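Local structure of GTN Reductase (Agrobacterium tumefaciens, 5N6G) at residues G11-A16 with K93-I98; V20-T25 with I303-Y308; A32-L37 with K81-G86; G55-Q60 with A66-L71; A217-E220 with R226-I229. The protein binds flavin mononucleotide and, as an ene-reductase of the Old Yellow Enzyme type, probably reduces activated carbon-carbon double bonds with electrons from NADH or NADPH. All coordinates share one frame; numbering follows the deposited sequence.

All five contacts lie in or around an eight-stranded parallel barrel that holds FMN. Contact 2 lies nearest the cofactor's tail and flavin ring, and contact 1 runs from the outer hairpin to Q97, which binds the flavin edge; the two meet where Q97 NE2 packs 3.5 Å from P23 CG. Contact 4 adjoins both: G55 CA lies 3.3 Å from Q97 OE1, and G55 N 4.0 Å from T25 OG1 of contact 2. G55 also neighbours the bound 2-phenylacrylic acid. Contact 3 sits farther out, its centre about 13 Å from that of contact 4, and is joined to it by P34 against P69. Contact 5, about 12 Å from contact 1 between centres, packs V218 against I98 and R226 against D12.

Contact 1: residues G11-A16 with K93-I98; sequences GDIALA and KIVAQI. With FMN (flavin mononucleotide), chain B.
K93 reaches across to the backbone of A14, its NZ donating to A14 O over 2.8 Å. The ammonium approaches at a C=O...N angle of 142°, slightly tilted from the carbonyl plane. Two bends in the lysine, at chi2 (-71°) and chi4 (60°), curl the chain round the carbonyl, so that CG also lies 3.4 Å from the same A14 O. A water bridges K93 NZ and A14 N, accepting from each at 3.2 Å, so the amine reaches both backbone polar groups of A14, the O directly and the N through the water. Next to this bond, I13 and V95 meet at an oblique angle, CD1 of I13 lying 3.8 Å from CG1 of V95. Strand 13-15 is half of an antiparallel hairpin with strand 8-10, packed against the start of strand 94-99, the third strand of the TIM barrel. At the far end of segment 93-98, the extended Q97 binds the flavin pyrimidine edge with both ends of its amide: OE1 accepts from FMN N3 at 2.9 Å, and NE2 donates to FMN O2 at 2.9 Å. Further out, T53 OG1 binds Q97 N, and D173 OD2 binds I94 N at the strand's beginning.

Contact 2: residues V20-T25 with I303-Y308; sequences VMAPLT and IANNGY. With FMN (flavin mononucleotide), chain B; 8OZ (2-Phenylacrylic acid), chain C.
V20 and I303 supply the apolar part of the contact, with CG2 of each at 4.3 Å, a light touch between methyls. A22 CB then meets the amide end of N305, 4.1 Å from ND2. All four side chains start out toward the opposing segment. Strands 19-21 and 301-305 are not neighbours in the sheet; they are the first and seventh of the eight-stranded TIM barrel, with strand 324-327 between them. Their side chains therefore meet in the barrel interior, where A326 touches V20, A22 and I303. Past this, both segments turn to polar bonds with FMN at the barrel's mouth. The N305 amide faces the ribityl chain: OD1 accepts from FMN O3' at 2.6 Å while ND2 donates to FMN O5' at 3.0 Å and also to A326 O. Its CG lies anti to the backbone N (chi1 168°), which carries the amide over to the cofactor. G307 N donates to phosphate oxygen O1P. From the other segment, P23 O accepts from FMN O2' at 2.7 Å, T25 N donates to FMN N5 at 2.8 Å with an N-H...N angle of 165°, and T25 OG1 donates to FMN O4 at 2.7 Å. Van der Waals packing covers one flavin face: P23 CG packs over FMN C2, and L24 CD2 touches the dimethylbenzene end near C8. The 2-phenylacrylic acid occupies the opposite face, and T25 OG1 comes within 3.3 Å of its methylene carbon C.

Contact 3: residues A32-L37 with K81-G86; sequences AIPNNL and KKITDG
The end of K82 lies against N36 OD1: NZ donates to this oxygen in a weak hydrogen bond of 3.4 Å, and CE comes to 3.3 Å of it. CD lies only slightly farther off, so the lysine tail lies across the amide oxygen instead of pointing straight at it. K82 is extended as far as CE, where chi4 departs from a staggered value (106°). CB of N36 points away from the facing helix, yet chi1 near -72° brings the amide back to K82. Deeper in, P34 CB rests 3.7 Å from CD1 of I83, whose side chain also touches N38, A39 and Y42 of helix 36-43. That helix opens at N35, its N-cap: the N35 side chain caps a backbone N beyond L37, and N38 OD1 accepts from N35 N, the reciprocal pair of a capping box. Helices 36-43 and 74-89 are successive helices in the outer layer of the barrel, following its first and second strands, and I83 also reaches I94 on the third. The single polar bond is weak and lies between exposed side chains, so it probably adds little directional hold, while P34 and I83 give a buried apolar contact.

Contact 4: residues G55-Q60 with A66-L71; sequences GTPISQ and ADVPGL
From its CB, 3.5 Å from P69 O, the side chain of T56 divides in two. OG1, anti to the backbone N (chi1 -174°), donates to P69 O at 2.9 Å, approaching from above the carbonyl plane, 49° out of it. CG2, wedged between the backbone N and carbonyl carbon, reaches CD1 of L71 at 3.7 Å, where the two side chains cross at about a right angle. P69 O has further company: T56 CA makes a CA-H...O contact with it at 3.3 Å, and P57 CD lies 3.2 Å away. P57 O accepts from L71 N at 3.0 Å with a C=O...N angle of 168°, almost in line. V68 CG1 packs crosswise on P57 CD at 3.5 Å and lies equally close to G55 O. W80 of helix 74-89 covers the outer side, touching T56, P69 and L71 and binding G70 O through NE1. The pairing thus folds the loop after the second barrel strand back on the end of that strand, next to G55, whose N donates to FMN O4: a loop at the C-terminal mouth of a TIM barrel, where the cofactor is bound.

Contact 5: residues A217-E220 with R226-I229; sequences AVAE and RTGI
Helix 204-222 and strand 227-231 come closest at A219 and T227, whose CA atoms lie 6.0 Å apart, after a short turn that reverses the chain. Together with strand 174-178 they form a beta-alpha-beta crossover of the TIM barrel: the helix leads from the fourth strand to the fifth, packing on the outside of this parallel pair. Between segments 217-220 and 226-229, T227 makes the contact from the strand side. Its CB points toward the helix, and chi1 of -55° sets OG1 beside the backbone N and CG2 beside the carbonyl carbon, so that both branches can face V218. CG1 of V218 lies 3.7 Å from T227 OG1 and 3.8 Å from T227 CG2; the two side chains pass at an oblique angle. With chi1 of V218 at 171°, CG1 swings anti to the backbone N and onto T227. Around it, V218 also touches V175 and I177 on the neighbouring strand, and Y160 and A164 on helix 150-169, which makes it an apolar joint between two helices and the sheet. At the opposite end of the strand segment, I229 packs on L211 and V215 of the same helix, while R226 NH1 donates to D173 O. The hydroxyl of T227 finds its polar partner in the turn, at G223 O, and also lies against the helix backbone, with OG1 3.7 Å from A219 CA.

Contact 1: residues G11-A16 with K93-I98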
# COMPACT_ATOMS: atom_id res chain seq x y z
N GLY A 11 -14.76 4.88 -7.45
CA GLY A 11 -15.29 3.77 -8.23
C GLY A 11 -16.62 3.33 -7.65
O GLY A 11 -17.57 4.12 -7.54
N ASP A 12 -16.70 2.06 -7.24
CA ASP A 12 -17.91 1.50 -6.64
C ASP A 12 -18.02 1.75 -5.14
O ASP A 12 -19.02 1.34 -4.54
CB ASP A 12 -17.98 -0.02 -6.87
CG ASP A 12 -17.97 -0.39 -8.34
OD1 ASP A 12 -18.44 0.42 -9.16
OD2 ASP A 12 -17.50 -1.50 -8.67
N ILE A 13 -17.03 2.40 -4.53
CA ILE A 13 -16.96 2.53 -3.08
C ILE A 13 -17.39 3.94 -2.69
O ILE A 13 -16.77 4.92 -3.12
CB ILE A 13 -15.55 2.22 -2.56
CG1 ILE A 13 -15.07 0.88 -3.13
CG2 ILE A 13 -15.56 2.17 -1.05
CD1 ILE A 13 -13.61 0.59 -2.86
N ALA A 14 -18.41 4.04 -1.86
CA ALA A 14 -18.86 5.31 -1.31
C ALA A 14 -18.14 5.60 -0.01
O ALA A 14 -18.16 4.78 0.91
CB ALA A 14 -20.37 5.28 -1.06
N LEU A 15 -17.50 6.78 0.09
CA LEU A 15 -16.79 7.21 1.28
C LEU A 15 -17.57 8.28 2.02
O LEU A 15 -18.08 9.22 1.41
CB LEU A 15 -15.41 7.79 0.96
CG LEU A 15 -14.32 6.91 0.34
CD1 LEU A 15 -14.56 6.59 -1.11
CD2 LEU A 15 -12.97 7.59 0.51
N ALA A 16 -17.64 8.15 3.35
CA ALA A 16 -18.39 9.13 4.15
C ALA A 16 -17.64 10.45 4.29
O ALA A 16 -18.26 11.47 4.61
CB ALA A 16 -18.69 8.58 5.54
N LYS A 93 -15.54 1.83 5.63
CA LYS A 93 -15.19 1.16 4.39
C LYS A 93 -13.71 0.80 4.47
O LYS A 93 -12.92 1.53 5.07
CB LYS A 93 -15.45 2.06 3.17
CG LYS A 93 -16.91 2.44 2.98
CD LYS A 93 -17.75 1.25 2.54
CE LYS A 93 -19.25 1.50 2.75
NZ LYS A 93 -19.68 2.67 1.96
N ILE A 94 -13.35 -0.33 3.87
CA ILE A 94 -11.98 -0.82 4.02
C ILE A 94 -11.57 -1.58 2.77
O ILE A 94 -12.34 -2.38 2.23
CB ILE A 94 -11.87 -1.69 5.29
CG1 ILE A 94 -10.44 -2.13 5.54
CG2 ILE A 94 -12.85 -2.87 5.27
CD1 ILE A 94 -10.26 -2.70 6.95
N VAL A 95 -10.34 -1.31 2.31
CA VAL A 95 -9.74 -2.01 1.19
C VAL A 95 -8.45 -2.67 1.67
O VAL A 95 -7.74 -2.15 2.53
CB VAL A 95 -9.46 -1.08 -0.01
CG1 VAL A 95 -10.78 -0.55 -0.58
CG2 VAL A 95 -8.55 0.06 0.39
N ALA A 96 -8.16 -3.83 1.09
CA ALA A 96 -6.95 -4.58 1.43
C ALA A 96 -5.80 -4.13 0.55
O ALA A 96 -5.94 -4.11 -0.68
CB ALA A 96 -7.19 -6.07 1.23
N GLN A 97 -4.67 -3.79 1.17
CA GLN A 97 -3.48 -3.43 0.39
C GLN A 97 -2.75 -4.73 0.04
O GLN A 97 -1.96 -5.23 0.82
CB GLN A 97 -2.55 -2.48 1.15
CG GLN A 97 -1.46 -2.01 0.19
CD GLN A 97 -0.33 -1.22 0.80
OE1 GLN A 97 0.32 -1.63 1.77
NE2 GLN A 97 -0.04 -0.09 0.19
N ILE A 98 -2.99 -5.25 -1.16
CA ILE A 98 -2.47 -6.56 -1.52
C ILE A 98 -1.03 -6.40 -2.00
O ILE A 98 -0.71 -5.52 -2.82
CB ILE A 98 -3.38 -7.27 -2.53
CG1 ILE A 98 -3.53 -6.50 -3.85
CG2 ILE A 98 -4.76 -7.56 -1.86
CD1 ILE A 98 -4.38 -7.30 -4.90
N1 FMN B . 3.12 2.21 3.32
C2 FMN B . 2.52 1.22 2.59
O2 FMN B . 2.22 1.38 1.38
N3 FMN B . 2.21 0.02 3.19
C4 FMN B . 2.49 -0.33 4.50
O4 FMN B . 2.13 -1.41 4.95
C4A FMN B . 3.15 0.71 5.26
N5 FMN B . 3.42 0.47 6.52
C5A FMN B . 3.91 1.52 7.28
C6 FMN B . 4.09 1.33 8.64
C7 FMN B . 4.47 2.38 9.47
C7M FMN B . 4.62 2.12 10.95
C8 FMN B . 4.68 3.65 8.93
C8M FMN B . 5.02 4.82 9.80
C9 FMN B . 4.52 3.85 7.56
C9A FMN B . 4.13 2.80 6.73
N10 FMN B . 3.85 2.99 5.36
C10 FMN B . 3.39 1.96 4.59
C1' FMN B . 3.88 4.37 4.84
C2' FMN B . 2.62 5.13 5.22
O2' FMN B . 1.47 4.56 4.58
C3' FMN B . 2.69 6.62 4.87
O3' FMN B . 2.97 6.77 3.48
C4' FMN B . 3.75 7.38 5.66
O4' FMN B . 3.58 7.15 7.06
C5' FMN B . 3.73 8.87 5.35
O5' FMN B . 2.46 9.45 5.74
P FMN B . 2.23 10.35 7.07
O1P FMN B . 3.12 11.57 6.89
O2P FMN B . 2.71 9.49 8.23
O3P FMN B . 0.78 10.64 7.08
O HOH W 1 -19.90 1.38 -0.91

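Contact 2: residues V20-T25 with I303-Y308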
# COMPACT_ATOMS: atom_id res chain seq x y z
N VAL A 20 -8.52 9.47 4.83
CA VAL A 20 -8.19 8.08 4.58
C VAL A 20 -7.13 7.64 5.57
O VAL A 20 -6.20 8.39 5.89
CB VAL A 20 -7.73 7.91 3.12
CG1 VAL A 20 -7.27 6.49 2.81
CG2 VAL A 20 -8.84 8.35 2.17
N MET A 21 -7.27 6.42 6.09
CA MET A 21 -6.21 5.80 6.89
C MET A 21 -5.23 5.11 5.95
O MET A 21 -5.57 4.12 5.27
CB MET A 21 -6.79 4.81 7.90
CG MET A 21 -5.72 4.09 8.71
SD MET A 21 -6.46 3.09 9.99
CE MET A 21 -5.07 2.08 10.51
N ALA A 22 -4.02 5.64 5.89
CA ALA A 22 -2.98 5.08 5.04
C ALA A 22 -2.59 3.67 5.52
O ALA A 22 -2.78 3.32 6.69
CB ALA A 22 -1.75 5.97 5.04
N PRO A 23 -2.02 2.86 4.62
CA PRO A 23 -1.60 1.50 5.01
C PRO A 23 -0.44 1.56 5.99
O PRO A 23 0.52 2.30 5.79
CB PRO A 23 -1.18 0.88 3.68
CG PRO A 23 -0.81 2.06 2.79
CD PRO A 23 -1.77 3.15 3.20
N LEU A 24 -0.54 0.77 7.06
CA LEU A 24 0.47 0.80 8.12
C LEU A 24 0.78 -0.61 8.61
O LEU A 24 0.03 -1.17 9.41
CB LEU A 24 -0.02 1.66 9.27
CG LEU A 24 -0.28 3.13 8.95
CD1 LEU A 24 -1.27 3.70 9.96
CD2 LEU A 24 1.04 3.88 8.96
N THR A 25 1.92 -1.15 8.18
CA THR A 25 2.46 -2.40 8.72
C THR A 25 2.75 -2.27 10.21
O THR A 25 3.48 -1.37 10.65
CB THR A 25 3.74 -2.76 7.96
OG1 THR A 25 3.38 -3.07 6.60
CG2 THR A 25 4.45 -3.97 8.55
N ILE A 303 -6.02 10.33 -4.21
CA ILE A 303 -5.74 10.31 -2.78
C ILE A 303 -4.27 10.62 -2.61
O ILE A 303 -3.42 9.94 -3.18
CB ILE A 303 -6.05 8.94 -2.14
CG1 ILE A 303 -7.48 8.49 -2.43
CG2 ILE A 303 -5.72 9.01 -0.66
CD1 ILE A 303 -7.77 7.05 -1.94
N ALA A 304 -3.95 11.63 -1.82
CA ALA A 304 -2.57 12.04 -1.63
C ALA A 304 -2.13 11.74 -0.21
O ALA A 304 -2.93 11.76 0.72
CB ALA A 304 -2.39 13.53 -1.90
N ASN A 305 -0.83 11.50 -0.07
CA ASN A 305 -0.22 11.14 1.19
C ASN A 305 1.17 11.75 1.28
O ASN A 305 1.81 12.02 0.26
CB ASN A 305 -0.09 9.62 1.33
CG ASN A 305 0.79 9.23 2.47
OD1 ASN A 305 1.96 8.91 2.29
ND2 ASN A 305 0.24 9.28 3.67
N ASN A 306 1.59 11.93 2.54
CA ASN A 306 2.95 12.09 3.05
C ASN A 306 3.15 13.50 3.61
O ASN A 306 3.24 14.49 2.87
CB ASN A 306 4.02 11.76 2.01
CG ASN A 306 5.41 11.69 2.64
OD1 ASN A 306 5.60 11.05 3.68
ND2 ASN A 306 6.37 12.40 2.05
N GLY A 307 3.19 13.59 4.93
CA GLY A 307 3.48 14.85 5.59
C GLY A 307 2.34 15.82 5.69
O GLY A 307 2.57 17.00 5.99
N TYR A 308 1.11 15.40 5.42
CA TYR A 308 -0.03 16.30 5.56
C TYR A 308 -0.34 16.54 7.03
O TYR A 308 -0.08 15.69 7.89
CB TYR A 308 -1.25 15.73 4.86
CG TYR A 308 -1.23 15.93 3.38
CD1 TYR A 308 -1.72 17.10 2.83
CD2 TYR A 308 -0.68 14.98 2.53
CE1 TYR A 308 -1.71 17.32 1.47
CE2 TYR A 308 -0.65 15.19 1.14
CZ TYR A 308 -1.16 16.37 0.63
OH TYR A 308 -1.16 16.63 -0.71
N1 FMN B . 3.12 2.21 3.32
C2 FMN B . 2.52 1.22 2.59
O2 FMN B . 2.22 1.38 1.38
N3 FMN B . 2.21 0.02 3.19
C4 FMN B . 2.49 -0.33 4.50
O4 FMN B . 2.13 -1.41 4.95
C4A FMN B . 3.15 0.71 5.26
N5 FMN B . 3.42 0.47 6.52
C5A FMN B . 3.91 1.52 7.28
C6 FMN B . 4.09 1.33 8.64
C7 FMN B . 4.47 2.38 9.47
C7M FMN B . 4.62 2.12 10.95
C8 FMN B . 4.68 3.65 8.93
C8M FMN B . 5.02 4.82 9.80
C9 FMN B . 4.52 3.85 7.56
C9A FMN B . 4.13 2.80 6.73
N10 FMN B . 3.85 2.99 5.36
C10 FMN B . 3.39 1.96 4.59
C1' FMN B . 3.88 4.37 4.84
C2' FMN B . 2.62 5.13 5.22
O2' FMN B . 1.47 4.56 4.58
C3' FMN B . 2.69 6.62 4.87
O3' FMN B . 2.97 6.77 3.48
C4' FMN B . 3.75 7.38 5.66
O4' FMN B . 3.58 7.15 7.06
C5' FMN B . 3.73 8.87 5.35
O5' FMN B . 2.46 9.45 5.74
P FMN B . 2.23 10.35 7.07
O1P FMN B . 3.12 11.57 6.89
O2P FMN B . 2.71 9.49 8.23
O3P FMN B . 0.78 10.64 7.08
C4 8OZ C . 7.32 -0.01 7.28
C5 8OZ C . 7.80 -1.21 7.76
C6 8OZ C . 7.65 -2.36 7.01
C7 8OZ C . 7.01 -2.31 5.79
C8 8OZ C . 5.97 0.02 3.05
C 8OZ C . 4.83 -2.03 3.77
O 8OZ C . 5.25 0.16 2.09
C1 8OZ C . 5.72 -1.08 4.04
C2 8OZ C . 6.51 -1.11 5.30
C3 8OZ C . 6.68 0.04 6.06
O1 8OZ C . 7.01 0.79 3.27

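Contact 3: residues A32-L37 with K81-G86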
# COMPACT_ATOMS: atom_id res chain seq x y z
N ALA A 32 0.58 -15.05 10.16
CA ALA A 32 -0.02 -14.44 8.97
C ALA A 32 -1.54 -14.45 9.02
O ALA A 32 -2.20 -14.45 7.97
CB ALA A 32 0.48 -15.11 7.69
N ILE A 33 -2.11 -14.44 10.23
CA ILE A 33 -3.55 -14.57 10.44
C ILE A 33 -4.00 -13.40 11.30
O ILE A 33 -3.52 -13.24 12.43
CB ILE A 33 -3.90 -15.91 11.12
CG1 ILE A 33 -3.50 -17.08 10.20
CG2 ILE A 33 -5.39 -15.99 11.46
CD1 ILE A 33 -3.46 -18.43 10.92
N PRO A 34 -4.93 -12.55 10.84
CA PRO A 34 -5.45 -11.50 11.71
C PRO A 34 -6.15 -12.09 12.92
O PRO A 34 -6.81 -13.13 12.83
CB PRO A 34 -6.44 -10.74 10.82
CG PRO A 34 -6.03 -11.05 9.44
CD PRO A 34 -5.56 -12.48 9.51
N ASN A 35 -6.04 -11.39 14.05
CA ASN A 35 -6.56 -11.87 15.32
C ASN A 35 -7.49 -10.85 15.96
O ASN A 35 -7.86 -9.86 15.32
CB ASN A 35 -5.38 -12.23 16.22
CG ASN A 35 -4.45 -11.06 16.43
OD1 ASN A 35 -4.90 -9.93 16.64
ND2 ASN A 35 -3.15 -11.31 16.28
N ASN A 36 -7.95 -11.10 17.18
CA ASN A 36 -8.97 -10.24 17.78
C ASN A 36 -8.42 -8.85 18.11
O ASN A 36 -9.14 -7.85 18.00
CB ASN A 36 -9.52 -10.87 19.04
CG ASN A 36 -10.39 -12.05 18.76
OD1 ASN A 36 -10.78 -12.28 17.62
ND2 ASN A 36 -10.72 -12.80 19.79
N LEU A 37 -7.15 -8.77 18.52
CA LEU A 37 -6.54 -7.46 18.77
C LEU A 37 -6.49 -6.63 17.50
O LEU A 37 -6.77 -5.42 17.52
CB LEU A 37 -5.14 -7.64 19.36
CG LEU A 37 -4.49 -6.35 19.91
CD1 LEU A 37 -5.21 -5.85 21.13
CD2 LEU A 37 -3.02 -6.60 20.22
N LYS A 81 -12.36 -11.39 7.83
CA LYS A 81 -13.81 -11.21 7.81
C LYS A 81 -14.31 -10.60 9.11
O LYS A 81 -15.23 -9.77 9.10
CB LYS A 81 -14.49 -12.55 7.53
CG LYS A 81 -16.00 -12.49 7.38
CD LYS A 81 -16.41 -11.70 6.14
CE LYS A 81 -17.92 -11.74 5.91
NZ LYS A 81 -18.31 -10.98 4.70
N LYS A 82 -13.72 -10.97 10.24
CA LYS A 82 -14.11 -10.34 11.50
C LYS A 82 -13.82 -8.84 11.47
O LYS A 82 -14.61 -8.03 11.97
CB LYS A 82 -13.39 -11.01 12.67
CG LYS A 82 -13.84 -10.52 14.03
CD LYS A 82 -12.94 -11.08 15.14
CE LYS A 82 -13.60 -10.93 16.50
NZ LYS A 82 -14.10 -12.24 17.03
N ILE A 83 -12.68 -8.46 10.87
CA ILE A 83 -12.27 -7.06 10.78
C ILE A 83 -13.21 -6.28 9.86
O ILE A 83 -13.68 -5.19 10.22
CB ILE A 83 -10.81 -6.97 10.32
CG1 ILE A 83 -9.90 -7.47 11.45
CG2 ILE A 83 -10.47 -5.54 9.90
CD1 ILE A 83 -8.50 -7.66 11.06
N THR A 84 -13.46 -6.79 8.65
CA THR A 84 -14.31 -6.03 7.73
C THR A 84 -15.74 -5.95 8.24
O THR A 84 -16.38 -4.90 8.13
CB THR A 84 -14.27 -6.63 6.31
OG1 THR A 84 -14.90 -7.92 6.30
CG2 THR A 84 -12.86 -6.76 5.80
N ASP A 85 -16.25 -7.02 8.84
CA ASP A 85 -17.58 -6.94 9.46
C ASP A 85 -17.61 -5.84 10.53
O ASP A 85 -18.57 -5.07 10.62
CB ASP A 85 -17.96 -8.28 10.06
CG ASP A 85 -18.37 -9.31 9.03
OD1 ASP A 85 -18.54 -8.97 7.83
OD2 ASP A 85 -18.55 -10.49 9.44
N GLY A 86 -16.57 -5.78 11.38
CA GLY A 86 -16.57 -4.80 12.45
C GLY A 86 -16.49 -3.38 11.92
O GLY A 86 -17.20 -2.48 12.40

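Contact 4: residues G55-Q60 with A66-L71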
# COMPACT_ATOMS: atom_id res chain seq x y z
N GLY A 55 -0.07 -3.57 4.56
CA GLY A 55 0.22 -4.46 3.46
C GLY A 55 -0.06 -5.89 3.84
O GLY A 55 0.30 -6.34 4.94
N THR A 56 -0.77 -6.59 2.96
CA THR A 56 -1.18 -7.97 3.23
C THR A 56 -0.76 -8.84 2.05
O THR A 56 -1.28 -8.67 0.93
CB THR A 56 -2.68 -8.01 3.52
OG1 THR A 56 -3.05 -9.35 3.93
CG2 THR A 56 -3.54 -7.57 2.38
N PRO A 57 0.20 -9.75 2.23
CA PRO A 57 0.74 -10.46 1.08
C PRO A 57 -0.23 -11.43 0.45
O PRO A 57 -1.05 -12.07 1.12
CB PRO A 57 1.97 -11.18 1.66
CG PRO A 57 2.41 -10.24 2.77
CD PRO A 57 1.10 -9.79 3.38
N ILE A 58 -0.10 -11.53 -0.88
CA ILE A 58 -0.92 -12.45 -1.67
C ILE A 58 -0.44 -13.90 -1.57
O ILE A 58 -1.16 -14.82 -2.00
CB ILE A 58 -0.90 -12.02 -3.15
CG1 ILE A 58 0.54 -12.03 -3.68
CG2 ILE A 58 -1.50 -10.63 -3.30
CD1 ILE A 58 0.66 -11.66 -5.16
N SER A 59 0.75 -14.13 -1.03
CA SER A 59 1.34 -15.45 -0.98
C SER A 59 2.46 -15.42 0.04
O SER A 59 2.94 -14.34 0.42
CB SER A 59 1.92 -15.85 -2.33
OG SER A 59 2.97 -14.94 -2.65
N GLN A 60 2.92 -16.60 0.44
CA GLN A 60 4.07 -16.65 1.33
C GLN A 60 5.31 -16.11 0.62
O GLN A 60 6.15 -15.44 1.24
CB GLN A 60 4.29 -18.09 1.81
CG GLN A 60 5.34 -18.17 2.90
CD GLN A 60 5.67 -19.58 3.28
OE1 GLN A 60 4.93 -20.51 2.95
NE2 GLN A 60 6.79 -19.76 3.97
N ALA A 66 8.13 -10.55 9.39
CA ALA A 66 7.44 -11.48 10.26
C ALA A 66 6.14 -10.89 10.83
O ALA A 66 5.99 -9.67 11.00
CB ALA A 66 8.33 -11.89 11.43
N ASP A 67 5.21 -11.79 11.13
CA ASP A 67 3.97 -11.48 11.84
C ASP A 67 3.10 -10.49 11.06
O ASP A 67 2.40 -9.66 11.66
CB ASP A 67 4.26 -10.96 13.26
CG ASP A 67 4.87 -12.04 14.16
OD1 ASP A 67 4.84 -13.23 13.81
OD2 ASP A 67 5.41 -11.69 15.22
N VAL A 68 3.13 -10.59 9.74
CA VAL A 68 2.31 -9.78 8.84
C VAL A 68 1.12 -10.62 8.39
O VAL A 68 1.32 -11.77 7.96
CB VAL A 68 3.13 -9.31 7.63
CG1 VAL A 68 2.25 -8.76 6.54
CG2 VAL A 68 4.16 -8.30 8.07
N PRO A 69 -0.10 -10.09 8.45
CA PRO A 69 -1.26 -10.88 8.04
C PRO A 69 -1.30 -11.00 6.52
O PRO A 69 -1.01 -10.05 5.81
CB PRO A 69 -2.44 -10.05 8.55
CG PRO A 69 -1.94 -8.67 8.45
CD PRO A 69 -0.49 -8.74 8.85
N GLY A 70 -1.67 -12.18 6.03
CA GLY A 70 -1.78 -12.43 4.61
C GLY A 70 -3.20 -12.71 4.14
O GLY A 70 -4.17 -12.61 4.89
N LEU A 71 -3.31 -13.05 2.85
CA LEU A 71 -4.57 -13.45 2.23
C LEU A 71 -4.51 -14.86 1.66
O LEU A 71 -5.33 -15.21 0.81
CB LEU A 71 -4.95 -12.45 1.15
CG LEU A 71 -5.52 -11.15 1.72
CD1 LEU A 71 -5.57 -10.09 0.62
CD2 LEU A 71 -6.89 -11.37 2.33

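Contact 5: residues A217-E220 with R226-I229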
# COMPACT_ATOMS: atom_id res chain seq x y z
N ALA A 217 -5.26 -8.03 -14.22
CA ALA A 217 -5.62 -9.30 -13.58
C ALA A 217 -6.56 -9.08 -12.39
O ALA A 217 -7.57 -9.79 -12.24
CB ALA A 217 -4.36 -10.05 -13.14
N VAL A 218 -6.23 -8.12 -11.52
CA VAL A 218 -7.07 -7.82 -10.36
C VAL A 218 -8.42 -7.27 -10.79
O VAL A 218 -9.48 -7.69 -10.31
CB VAL A 218 -6.34 -6.85 -9.42
CG1 VAL A 218 -7.25 -6.33 -8.32
CG2 VAL A 218 -5.07 -7.51 -8.86
N ALA A 219 -8.41 -6.31 -11.72
CA ALA A 219 -9.66 -5.69 -12.17
C ALA A 219 -10.59 -6.70 -12.82
O ALA A 219 -11.81 -6.60 -12.68
CB ALA A 219 -9.35 -4.54 -13.12
N GLU A 220 -10.04 -7.65 -13.59
CA GLU A 220 -10.87 -8.67 -14.20
C GLU A 220 -11.52 -9.55 -13.14
O GLU A 220 -12.66 -9.99 -13.30
CB GLU A 220 -10.02 -9.51 -15.16
CG GLU A 220 -10.77 -10.61 -15.88
CD GLU A 220 -11.84 -10.08 -16.81
OE1 GLU A 220 -11.58 -9.05 -17.49
OE2 GLU A 220 -12.95 -10.66 -16.85
N ARG A 226 -13.58 -1.60 -8.02
CA ARG A 226 -13.16 -1.96 -6.67
C ARG A 226 -11.64 -2.08 -6.59
O ARG A 226 -11.13 -2.66 -5.62
CB ARG A 226 -13.82 -3.26 -6.21
CG ARG A 226 -15.33 -3.12 -6.20
CD ARG A 226 -16.04 -4.21 -5.42
NE ARG A 226 -17.46 -3.86 -5.32
CZ ARG A 226 -18.00 -3.07 -4.39
NH1 ARG A 226 -17.26 -2.53 -3.42
NH2 ARG A 226 -19.31 -2.82 -4.41
N THR A 227 -10.92 -1.59 -7.60
CA THR A 227 -9.47 -1.71 -7.70
C THR A 227 -8.81 -0.33 -7.66
O THR A 227 -9.13 0.54 -8.47
CB THR A 227 -9.07 -2.43 -8.99
OG1 THR A 227 -9.73 -3.70 -9.07
CG2 THR A 227 -7.57 -2.62 -9.05
N GLY A 228 -7.90 -0.14 -6.70
CA GLY A 228 -7.04 1.04 -6.67
C GLY A 228 -5.58 0.63 -6.63
O GLY A 228 -5.24 -0.55 -6.65
N ILE A 229 -4.71 1.64 -6.61
CA ILE A 229 -3.28 1.36 -6.67
C ILE A 229 -2.55 2.46 -5.91
O ILE A 229 -2.93 3.63 -5.98
CB ILE A 229 -2.78 1.27 -8.13
CG1 ILE A 229 -1.32 0.84 -8.21
CG2 ILE A 229 -3.07 2.57 -8.88
CD1 ILE A 229 -0.93 0.30 -9.58